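Local structure of uncharacterized protein YPL067C (Saccharomyces cerevisiae, 5KCI) at residues Met56-Tyr59 against Val60-Lys63; Gln135-Pro138 against Leu139-Pro142; Val153-Pro156 against Glu157-Ser160. The protein is of unknown function but has been associated with amyloid toxicity and may be related to the histidine triad proteins. All blocks are in the same frame, centred on the assembly; numbering follows the deposited sequence.

Contact 1 of 3, residues Met56-Tyr59 against Val60-Lys63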
ATOM      1  N   MET A  56      -8.400   4.154  15.249  1.00 33.86           N
ATOM      2  CA  MET A  56      -7.795   3.162  14.349  1.00 34.07           C
ATOM      3  C   MET A  56      -6.290   3.349  14.177  1.00 30.31           C
ATOM      4  O   MET A  56      -5.585   2.385  13.869  1.00 38.50           O
ATOM      5  CB  MET A  56      -8.484   3.211  12.989  1.00 36.12           C
ATOM      6  CG  MET A  56      -9.904   2.633  13.041  1.00 40.14           C
ATOM      7  SD  MET A  56      -9.916   0.889  13.575  1.00 44.95           S
ATOM      8  CE  MET A  56      -8.949   0.161  12.240  1.00 42.97           C
ATOM      9  N   ASN A  57      -5.772   4.550  14.410  1.00 30.88           N
ATOM     10  CA  ASN A  57      -4.321   4.710  14.479  1.00 31.85           C
ATOM     11  C   ASN A  57      -3.723   3.839  15.578  1.00 34.88           C
ATOM     12  O   ASN A  57      -2.763   3.088  15.352  1.00 35.27           O
ATOM     13  CB  ASN A  57      -3.983   6.172  14.712  1.00 35.38           C
ATOM     14  CG  ASN A  57      -4.565   7.052  13.654  1.00 39.85           C
ATOM     15  OD1 ASN A  57      -4.075   7.073  12.524  1.00 32.78           O
ATOM     16  ND2 ASN A  57      -5.618   7.799  14.005  1.00 45.38           N
ATOM     17  N   GLN A  58      -4.302   3.888  16.767  1.00 35.46           N
ATOM     18  CA  GLN A  58      -3.764   3.086  17.859  1.00 38.45           C
ATOM     19  C   GLN A  58      -3.962   1.607  17.579  1.00 40.27           C
ATOM     20  O   GLN A  58      -3.108   0.779  17.920  1.00 38.06           O
ATOM     21  CB  GLN A  58      -4.426   3.478  19.177  1.00 38.33           C
ATOM     22  CG  GLN A  58      -3.890   2.729  20.394  1.00 39.13           C
ATOM     23  CD  GLN A  58      -2.410   2.957  20.622  1.00 41.73           C
ATOM     24  OE1 GLN A  58      -1.711   2.071  21.103  1.00 51.12           O
ATOM     25  NE2 GLN A  58      -1.935   4.155  20.323  1.00 44.43           N
ATOM     26  N   TYR A  59      -5.094   1.263  16.970  1.00 32.07           N
ATOM     27  CA  TYR A  59      -5.374  -0.135  16.677  1.00 34.33           C
ATOM     28  C   TYR A  59      -4.311  -0.689  15.753  1.00 36.88           C
ATOM     29  O   TYR A  59      -3.690  -1.709  16.046  1.00 42.45           O
ATOM     30  CB  TYR A  59      -6.741  -0.277  16.024  1.00 33.45           C
ATOM     31  CG  TYR A  59      -7.065  -1.729  15.680  1.00 33.17           C
ATOM     32  CD1 TYR A  59      -7.537  -2.595  16.652  1.00 45.23           C
ATOM     33  CD2 TYR A  59      -6.874  -2.218  14.401  1.00 42.63           C
ATOM     34  CE1 TYR A  59      -7.829  -3.921  16.356  1.00 45.95           C
ATOM     35  CE2 TYR A  59      -7.172  -3.543  14.089  1.00 43.44           C
ATOM     36  CZ  TYR A  59      -7.641  -4.381  15.070  1.00 51.89           C
ATOM     37  OH  TYR A  59      -7.921  -5.691  14.770  1.00 51.40           O
ATOM     38  N   VAL A  60      -4.043   0.027  14.662  1.00 34.68           N
ATOM     39  CA  VAL A  60      -3.072  -0.446  13.683  1.00 31.25           C
ATOM     40  C   VAL A  60      -1.696  -0.545  14.316  1.00 39.42           C
ATOM     41  O   VAL A  60      -0.995  -1.554  14.165  1.00 32.00           O
ATOM     42  CB  VAL A  60      -3.068   0.470  12.451  1.00 32.96           C
ATOM     43  CG1 VAL A  60      -1.958   0.079  11.501  1.00 32.46           C
ATOM     44  CG2 VAL A  60      -4.424   0.376  11.750  1.00 35.74           C
ATOM     45  N   LEU A  61      -1.294   0.496  15.055  1.00 31.41           N
ATOM     46  CA  LEU A  61      -0.011   0.442  15.746  1.00 39.66           C
ATOM     47  C   LEU A  61       0.085  -0.822  16.568  1.00 41.32           C
ATOM     48  O   LEU A  61       1.114  -1.509  16.549  1.00 35.56           O
ATOM     49  CB  LEU A  61       0.173   1.650  16.668  1.00 42.95           C
ATOM     50  CG  LEU A  61       0.456   2.969  15.989  1.00 42.84           C
ATOM     51  CD1 LEU A  61       0.285   4.091  17.021  1.00 55.47           C
ATOM     52  CD2 LEU A  61       1.851   2.991  15.359  1.00 41.70           C
ATOM     53  N   GLN A  62      -0.988  -1.133  17.306  1.00 42.04           N
ATOM     54  CA  GLN A  62      -1.001  -2.309  18.164  1.00 49.36           C
ATOM     55  C   GLN A  62      -0.825  -3.574  17.340  1.00 45.22           C
ATOM     56  O   GLN A  62      -0.044  -4.454  17.704  1.00 42.73           O
ATOM     57  CB  GLN A  62      -2.311  -2.382  18.949  1.00 58.40           C
ATOM     58  CG  GLN A  62      -2.520  -1.258  19.973  1.00 59.37           C
ATOM     59  CD  GLN A  62      -1.839  -1.537  21.296  1.00 58.34           C
ATOM     60  OE1 GLN A  62      -1.704  -2.690  21.704  1.00 59.19           O
ATOM     61  NE2 GLN A  62      -1.406  -0.478  21.979  1.00 62.50           N
ATOM     62  N   LYS A  63      -1.581  -3.689  16.246  1.00 41.34           N
ATOM     63  CA  LYS A  63      -1.548  -4.899  15.422  1.00 42.85           C
ATOM     64  C   LYS A  63      -0.205  -5.088  14.740  1.00 42.35           C
ATOM     65  O   LYS A  63       0.224  -6.229  14.533  1.00 44.83           O
ATOM     66  CB  LYS A  63      -2.637  -4.854  14.354  1.00 41.59           C
ATOM     67  CG  LYS A  63      -4.074  -4.871  14.856  1.00 51.81           C
ATOM     68  CD  LYS A  63      -4.378  -6.018  15.817  1.00 58.95           C
ATOM     69  CE  LYS A  63      -4.233  -7.387  15.174  1.00 64.20           C
ATOM     70  NZ  LYS A  63      -4.345  -8.462  16.201  1.00 64.64           N
TER
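Gln-58 and Gln-62 meet through their side-chain amides, one helical turn apart. Gln-58 carries its CG anti to the backbone N (chi1 -178°) and bends at chi2, which takes OE1 along the helix toward Gln-62. Gln-62 NE2 donates to Gln-58 OE1 at 2.7 Å. The bond is almost straight, with an N-H...O angle of 175°. The donor lies in the carbonyl plane of Gln-58, and OE1 lies in the amide plane of Gln-62. The two amides are nevertheless twisted 51° against each other about this bond. Gln-58 NE2 turns the other way and lies 4.0 Å from Leu-61 CD1.

Tyr-59 and Lys-63 form the second i to i+4 pair. The ring also leaves with its CG anti to the backbone N, and Lys-63 comes over one ring face with its aliphatic part. Lys-63 CG stands 3.8 Å from the centroid of the Tyr-59 ring, a CH-pi contact shifted toward the rim. The bends at chi2 and chi3 of Lys-63 lead the chain on along the phenol, with CD 3.7 Å from Tyr-59 OH.

Both pairs are carried by regular alpha-helical backbone bonds. These include Val-60 N to Met-56 O at 2.9 Å and Lys-63 N to Tyr-59 O at 2.9 Å. Asp-55 OD1 accepts from Gln-58 N, as an N-cap residue does, and also from Asn-57 ND2.

All this lies on helix 56-64, at the surface of the chain. The glutamine pair and the tyrosine-lysine pair are on its exposed side. Val-60 and Leu-61 rest on Ile-164, and Asn-57 OD1 accepts from Arg-163 N. The helix is thus fastened to the loop that leads into strand 165-172.

Contact 2 of 3, residues Gln135-Pro138 against Leu139-Pro142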
ATOM      1  N   GLN A 135      11.081  -0.793  -6.600  1.00 28.60           N
ATOM      2  CA  GLN A 135      11.920  -1.267  -7.709  1.00 32.62           C
ATOM      3  C   GLN A 135      12.943  -2.293  -7.263  1.00 35.42           C
ATOM      4  O   GLN A 135      13.390  -3.126  -8.066  1.00 35.28           O
ATOM      5  CB  GLN A 135      12.667  -0.100  -8.370  1.00 32.87           C
ATOM      6  CG  GLN A 135      11.931   0.541  -9.509  1.00 52.22           C
ATOM      7  CD  GLN A 135      11.819  -0.382 -10.714  1.00 50.67           C
ATOM      8  OE1 GLN A 135      12.643  -1.284 -10.915  1.00 54.13           O
ATOM      9  NE2 GLN A 135      10.799  -0.167 -11.510  1.00 52.78           N
ATOM     10  N   ALA A 136      13.347  -2.245  -6.003  1.00 24.57           N
ATOM     11  CA  ALA A 136      14.412  -3.106  -5.515  1.00 31.36           C
ATOM     12  C   ALA A 136      13.923  -4.502  -5.125  1.00 33.38           C
ATOM     13  O   ALA A 136      14.737  -5.312  -4.676  1.00 42.39           O
ATOM     14  CB  ALA A 136      15.097  -2.438  -4.301  1.00 30.97           C
ATOM     15  N   GLN A 137      12.624  -4.811  -5.293  1.00 24.34           N
ATOM     16  CA  GLN A 137      12.031  -6.008  -4.721  1.00 22.93           C
ATOM     17  C   GLN A 137      12.150  -7.192  -5.687  1.00 27.92           C
ATOM     18  O   GLN A 137      11.436  -7.198  -6.704  1.00 27.98           O
ATOM     19  CB  GLN A 137      10.571  -5.773  -4.387  1.00 26.94           C
ATOM     20  CG  GLN A 137      10.395  -4.691  -3.327  1.00 23.93           C
ATOM     21  CD  GLN A 137      11.102  -5.017  -2.047  1.00 28.51           C
ATOM     22  OE1 GLN A 137      11.173  -6.171  -1.635  1.00 27.18           O
ATOM     23  NE2 GLN A 137      11.631  -3.977  -1.378  1.00 28.98           N
ATOM     24  N   PRO A 138      12.954  -8.207  -5.386  1.00 40.84           N
ATOM     25  CA  PRO A 138      13.002  -9.376  -6.296  1.00 42.36           C
ATOM     26  C   PRO A 138      11.650 -10.020  -6.512  1.00 30.34           C
ATOM     27  O   PRO A 138      11.370 -10.510  -7.626  1.00 29.88           O
ATOM     28  CB  PRO A 138      13.961 -10.346  -5.588  1.00 50.16           C
ATOM     29  CG  PRO A 138      14.697  -9.533  -4.591  1.00 54.72           C
ATOM     30  CD  PRO A 138      13.778  -8.420  -4.190  1.00 46.53           C
ATOM     31  N   LEU A 139      10.801 -10.034  -5.490  1.00 30.29           N
ATOM     32  CA  LEU A 139       9.501 -10.674  -5.616  1.00 31.81           C
ATOM     33  C   LEU A 139       8.595  -9.946  -6.600  1.00 31.53           C
ATOM     34  O   LEU A 139       7.604 -10.528  -7.034  1.00 33.21           O
ATOM     35  CB  LEU A 139       8.823 -10.783  -4.250  1.00 36.07           C
ATOM     36  CG  LEU A 139       9.507 -11.667  -3.197  1.00 43.85           C
ATOM     37  CD1 LEU A 139       8.836 -11.468  -1.857  1.00 42.56           C
ATOM     38  CD2 LEU A 139       9.460 -13.132  -3.580  1.00 47.46           C
ATOM     39  N   LEU A 140       8.923  -8.718  -6.993  1.00 29.36           N
ATOM     40  CA  LEU A 140       8.139  -7.961  -7.973  1.00 30.30           C
ATOM     41  C   LEU A 140       8.801  -7.894  -9.347  1.00 28.77           C
ATOM     42  O   LEU A 140       8.269  -7.226 -10.252  1.00 24.13           O
ATOM     43  CB  LEU A 140       7.894  -6.529  -7.458  1.00 25.80           C
ATOM     44  CG  LEU A 140       7.216  -6.397  -6.084  1.00 24.43           C
ATOM     45  CD1 LEU A 140       6.984  -4.965  -5.735  1.00 26.10           C
ATOM     46  CD2 LEU A 140       5.883  -7.166  -6.082  1.00 30.60           C
ATOM     47  N   ARG A 141       9.961  -8.543  -9.529  1.00 28.62           N
ATOM     48  CA  ARG A 141      10.777  -8.322 -10.723  1.00 39.44           C
ATOM     49  C   ARG A 141       9.968  -8.386 -12.018  1.00 25.71           C
ATOM     50  O   ARG A 141      10.002  -7.446 -12.817  1.00 26.84           O
ATOM     51  CB  ARG A 141      11.924  -9.338 -10.760  1.00 77.56           C
ATOM     52  CG  ARG A 141      12.759  -9.338 -12.035  1.00115.99           C
ATOM     53  CD  ARG A 141      13.608 -10.599 -12.136  1.00142.99           C
ATOM     54  NE  ARG A 141      12.814 -11.820 -11.975  1.00159.11           N
ATOM     55  CZ  ARG A 141      12.144 -12.424 -12.954  1.00183.72           C
ATOM     56  NH1 ARG A 141      12.160 -11.933 -14.186  1.00200.05           N
ATOM     57  NH2 ARG A 141      11.452 -13.525 -12.698  1.00187.08           N
ATOM     58  N   PRO A 142       9.285  -9.486 -12.324  1.00 29.89           N
ATOM     59  CA  PRO A 142       8.651  -9.545 -13.651  1.00 27.99           C
ATOM     60  C   PRO A 142       7.506  -8.563 -13.779  1.00 28.56           C
ATOM     61  O   PRO A 142       7.330  -7.982 -14.856  1.00 28.42           O
ATOM     62  CB  PRO A 142       8.206 -10.999 -13.766  1.00 30.18           C
ATOM     63  CG  PRO A 142       8.013 -11.450 -12.443  1.00 31.02           C
ATOM     64  CD  PRO A 142       8.995 -10.694 -11.538  1.00 34.09           C
TER
HETATM   65  O   HOH W   1      10.991  -8.728  -2.779  1.00 28.08           O
HETATM   66  O   HOH W   2      13.636 -11.877  -8.839  1.00 35.64           O
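Gln-137 and Leu-140 run abreast, their side chains heading in one direction. The touch is between the root of one side chain and the branch of the other. Gln-137 CB is 3.8 Å from Leu-140 CG, and Leu-140 CD1 lies alongside as well. Gln-137 then bends at chi2 (-59°), which turns its amide away from the leucine.

The amide has other partners. Gln-137 OE1 accepts from the backbone N of Glu-196 and also from a water. That water lies 2.8 Å from Gln-137 OE1 and in turn accepts from Leu-139 N at 3.0 Å. Gln-137 NE2 donates to the carbonyl O of Phe-133. The buried amide is therefore fixed at both ends.

The backbone makes two successive i to i+3 bonds, the pattern of a 3-10 turn. Leu-140 N donates to Gln-137 O at 3.0 Å. Arg-141 N donates to Pro-138 O at 3.1 Å. Pro-138 has no N-H to give, which suits the first turn of a helical segment. A second water bridges Pro-138 O and Arg-141 NE, but the arginine side chain is poorly ordered.

The segment is the short link between helix 120-135 and helix 141-146. Leu-140 and Gln-137 touch Phe-195, close to the C-terminus. Leu-139 faces another way, against Asp-189, Ile-190 and His-193 of helix 180-193.

Contact 3 of 3, residues Val153-Pro156 against Glu157-Ser160. With SO4 (sulfate ion), chain D.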
ATOM      1  N   VAL A 153      -0.822   7.168  -2.597  1.00 25.38           N
ATOM      2  CA  VAL A 153      -1.115   7.483  -1.216  1.00 22.07           C
ATOM      3  C   VAL A 153      -2.328   8.402  -1.215  1.00 22.55           C
ATOM      4  O   VAL A 153      -2.300   9.465  -1.841  1.00 28.17           O
ATOM      5  CB  VAL A 153       0.080   8.167  -0.531  1.00 25.27           C
ATOM      6  CG1 VAL A 153      -0.318   8.632   0.839  1.00 30.97           C
ATOM      7  CG2 VAL A 153       1.248   7.181  -0.455  1.00 25.10           C
ATOM      8  N   ASN A 154      -3.373   7.999  -0.513  1.00 22.58           N
ATOM      9  CA  ASN A 154      -4.581   8.801  -0.458  1.00 26.46           C
ATOM     10  C   ASN A 154      -4.318  10.130   0.241  1.00 28.59           C
ATOM     11  O   ASN A 154      -3.574  10.209   1.225  1.00 29.57           O
ATOM     12  CB  ASN A 154      -5.687   8.057   0.261  1.00 27.86           C
ATOM     13  CG  ASN A 154      -6.494   7.163  -0.675  1.00 27.83           C
ATOM     14  OD1 ASN A 154      -6.525   7.388  -1.879  1.00 26.37           O
ATOM     15  ND2 ASN A 154      -7.195   6.214  -0.113  1.00 31.94           N
ATOM     16  N   TYR A 155      -4.907  11.176  -0.310  1.00 25.49           N
ATOM     17  CA  TYR A 155      -4.767  12.523   0.246  1.00 26.83           C
ATOM     18  C   TYR A 155      -5.418  12.596   1.613  1.00 27.35           C
ATOM     19  O   TYR A 155      -6.254  11.763   1.973  1.00 28.12           O
ATOM     20  CB  TYR A 155      -5.431  13.555  -0.657  1.00 29.99           C
ATOM     21  CG  TYR A 155      -4.952  13.533  -2.098  1.00 28.40           C
ATOM     22  CD1 TYR A 155      -3.697  13.954  -2.423  1.00 27.92           C
ATOM     23  CD2 TYR A 155      -5.802  13.122  -3.137  1.00 30.45           C
ATOM     24  CE1 TYR A 155      -3.236  13.975  -3.721  1.00 32.98           C
ATOM     25  CE2 TYR A 155      -5.351  13.136  -4.448  1.00 27.56           C
ATOM     26  CZ  TYR A 155      -4.062  13.562  -4.737  1.00 33.59           C
ATOM     27  OH  TYR A 155      -3.562  13.601  -6.017  1.00 33.70           O
ATOM     28  N   PRO A 156      -5.114  13.652   2.379  1.00 29.00           N
ATOM     29  CA  PRO A 156      -5.777  13.823   3.680  1.00 36.01           C
ATOM     30  C   PRO A 156      -7.296  13.774   3.635  1.00 33.56           C
ATOM     31  O   PRO A 156      -7.912  13.177   4.529  1.00 36.51           O
ATOM     32  CB  PRO A 156      -5.267  15.195   4.138  1.00 35.39           C
ATOM     33  CG  PRO A 156      -3.865  15.267   3.565  1.00 33.22           C
ATOM     34  CD  PRO A 156      -3.986  14.576   2.186  1.00 29.29           C
ATOM     35  N   GLU A 157      -7.937  14.382   2.633  1.00 30.81           N
ATOM     36  CA  GLU A 157      -9.394  14.392   2.637  1.00 31.16           C
ATOM     37  C   GLU A 157      -9.986  13.035   2.269  1.00 38.59           C
ATOM     38  O   GLU A 157     -11.208  12.876   2.351  1.00 37.71           O
ATOM     39  CB  GLU A 157      -9.951  15.461   1.680  1.00 33.88           C
ATOM     40  CG  GLU A 157      -9.651  15.220   0.197  1.00 31.87           C
ATOM     41  CD  GLU A 157      -8.269  15.627  -0.242  1.00 31.61           C
ATOM     42  OE1 GLU A 157      -7.478  16.128   0.596  1.00 31.97           O
ATOM     43  OE2 GLU A 157      -7.975  15.456  -1.449  1.00 31.21           O
ATOM     44  N   LEU A 158      -9.154  12.066   1.895  1.00 34.36           N
ATOM     45  CA  LEU A 158      -9.609  10.737   1.496  1.00 40.93           C
ATOM     46  C   LEU A 158      -9.176   9.622   2.436  1.00 41.98           C
ATOM     47  O   LEU A 158      -9.678   8.507   2.300  1.00 41.39           O
ATOM     48  CB  LEU A 158      -9.077  10.379   0.101  1.00 33.66           C
ATOM     49  CG  LEU A 158      -9.434  11.223  -1.113  1.00 36.78           C
ATOM     50  CD1 LEU A 158      -8.656  10.673  -2.339  1.00 39.22           C
ATOM     51  CD2 LEU A 158     -10.948  11.230  -1.333  1.00 38.97           C
ATOM     52  N   GLN A 159      -8.247   9.865   3.352  1.00 32.27           N
ATOM     53  CA  GLN A 159      -7.567   8.779   4.038  1.00 36.02           C
ATOM     54  C   GLN A 159      -8.221   8.495   5.383  1.00 42.96           C
ATOM     55  O   GLN A 159      -8.959   9.314   5.934  1.00 43.53           O
ATOM     56  CB  GLN A 159      -6.081   9.103   4.244  1.00 38.82           C
ATOM     57  CG  GLN A 159      -5.852  10.251   5.211  1.00 50.82           C
ATOM     58  CD  GLN A 159      -4.387  10.503   5.540  1.00 49.58           C
ATOM     59  OE1 GLN A 159      -3.513   9.646   5.334  1.00 39.43           O
ATOM     60  NE2 GLN A 159      -4.114  11.701   6.067  1.00 37.81           N
ATOM     61  N   SER A 160      -7.936   7.315   5.909  1.00 43.61           N
ATOM     62  CA  SER A 160      -8.134   7.025   7.319  1.00 40.05           C
ATOM     63  C   SER A 160      -6.785   6.674   7.922  1.00 35.19           C
ATOM     64  O   SER A 160      -5.782   6.555   7.218  1.00 45.08           O
ATOM     65  CB  SER A 160      -9.145   5.894   7.505  1.00 45.30           C
ATOM     66  OG  SER A 160     -10.392   6.299   6.990  1.00 51.30           O
TER
HETATM   67  S   SO4 D 203      -6.891   4.962   3.249  1.00 42.29           S
HETATM   68  O1  SO4 D 203      -6.725   5.215   4.699  1.00 43.09           O
HETATM   69  O2  SO4 D 203      -5.717   5.290   2.461  1.00 39.52           O
HETATM   70  O3  SO4 D 203      -7.190   3.530   3.031  1.00 51.00           O
HETATM   71  O4  SO4 D 203      -8.012   5.752   2.750  1.00 48.63           O
HETATM   72  O   HOH W   3      -6.685  12.712   6.972  1.00 46.18           O
HETATM   73  O   HOH W   4     -10.292  11.825   5.750  1.00 53.63           O
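Glu-157 folds back on Tyr-155: its CG sits between the backbone N and the carbonyl carbon (chi1 65°), and the chain bends again at chi2. This lays the carboxylate beside the tyrosine, with its plane only 7° from that of the ring. Glu-157 OE2 approaches Tyr-155 CB to 3.3 Å. Leu-158 runs alongside the same ring, CD1 being 3.8 Å from Tyr-155 CD2. Tyr-155 OH is hydrogen-bonded to Gly-29 O.

The backbone here is a turn of type I geometry, closed by Leu-158 N donating to Tyr-155 O at 2.9 Å. It lies in the loop between strands 149-152 and 165-172. Asn-154 ND2 and Ser-160 N (2.7 Å from sulfate O1) hold a sulfate together with His-166 and His-168. The ion probably came from the crystallisation liquor; its place beside two histidines is consistent with an anion site like that of histidine triad proteins.

Gln-159 extends its amide over Pro-156, NE2 being 3.6 Å from Pro-156 CA. A water accepts from Gln-159 NE2 and donates to Pro-156 O. With an alanine in its place, the water would probably lose the N-H it accepts, and Pro-156 CA its cover. A second water donates to Pro-156 O and, at 2.8 Å, to Gln-159 O.

Overall arrangement
The contacts follow in the order 1, 2, 3 along the chain. Contact 1 is on helix 56-64, contact 2 links helices 120-135 and 141-146, and contact 3 is in the loop between strands 149-152 and 165-172 of the antiparallel sheet. Contacts 1 and 3 are neighbours, with centres 17 Å apart and nearest atoms about 5 Å apart. The chain leaving contact 3 runs against helix 56-64, touching it at Val-161, Arg-163 and Ile-164, before it enters strand 165-172. Contact 2 is on the opposite side of the chain's centre from both, its centre 29 Å from that of contact 1 and 27 Å from that of contact 3. The sulfate site is far from contact 2.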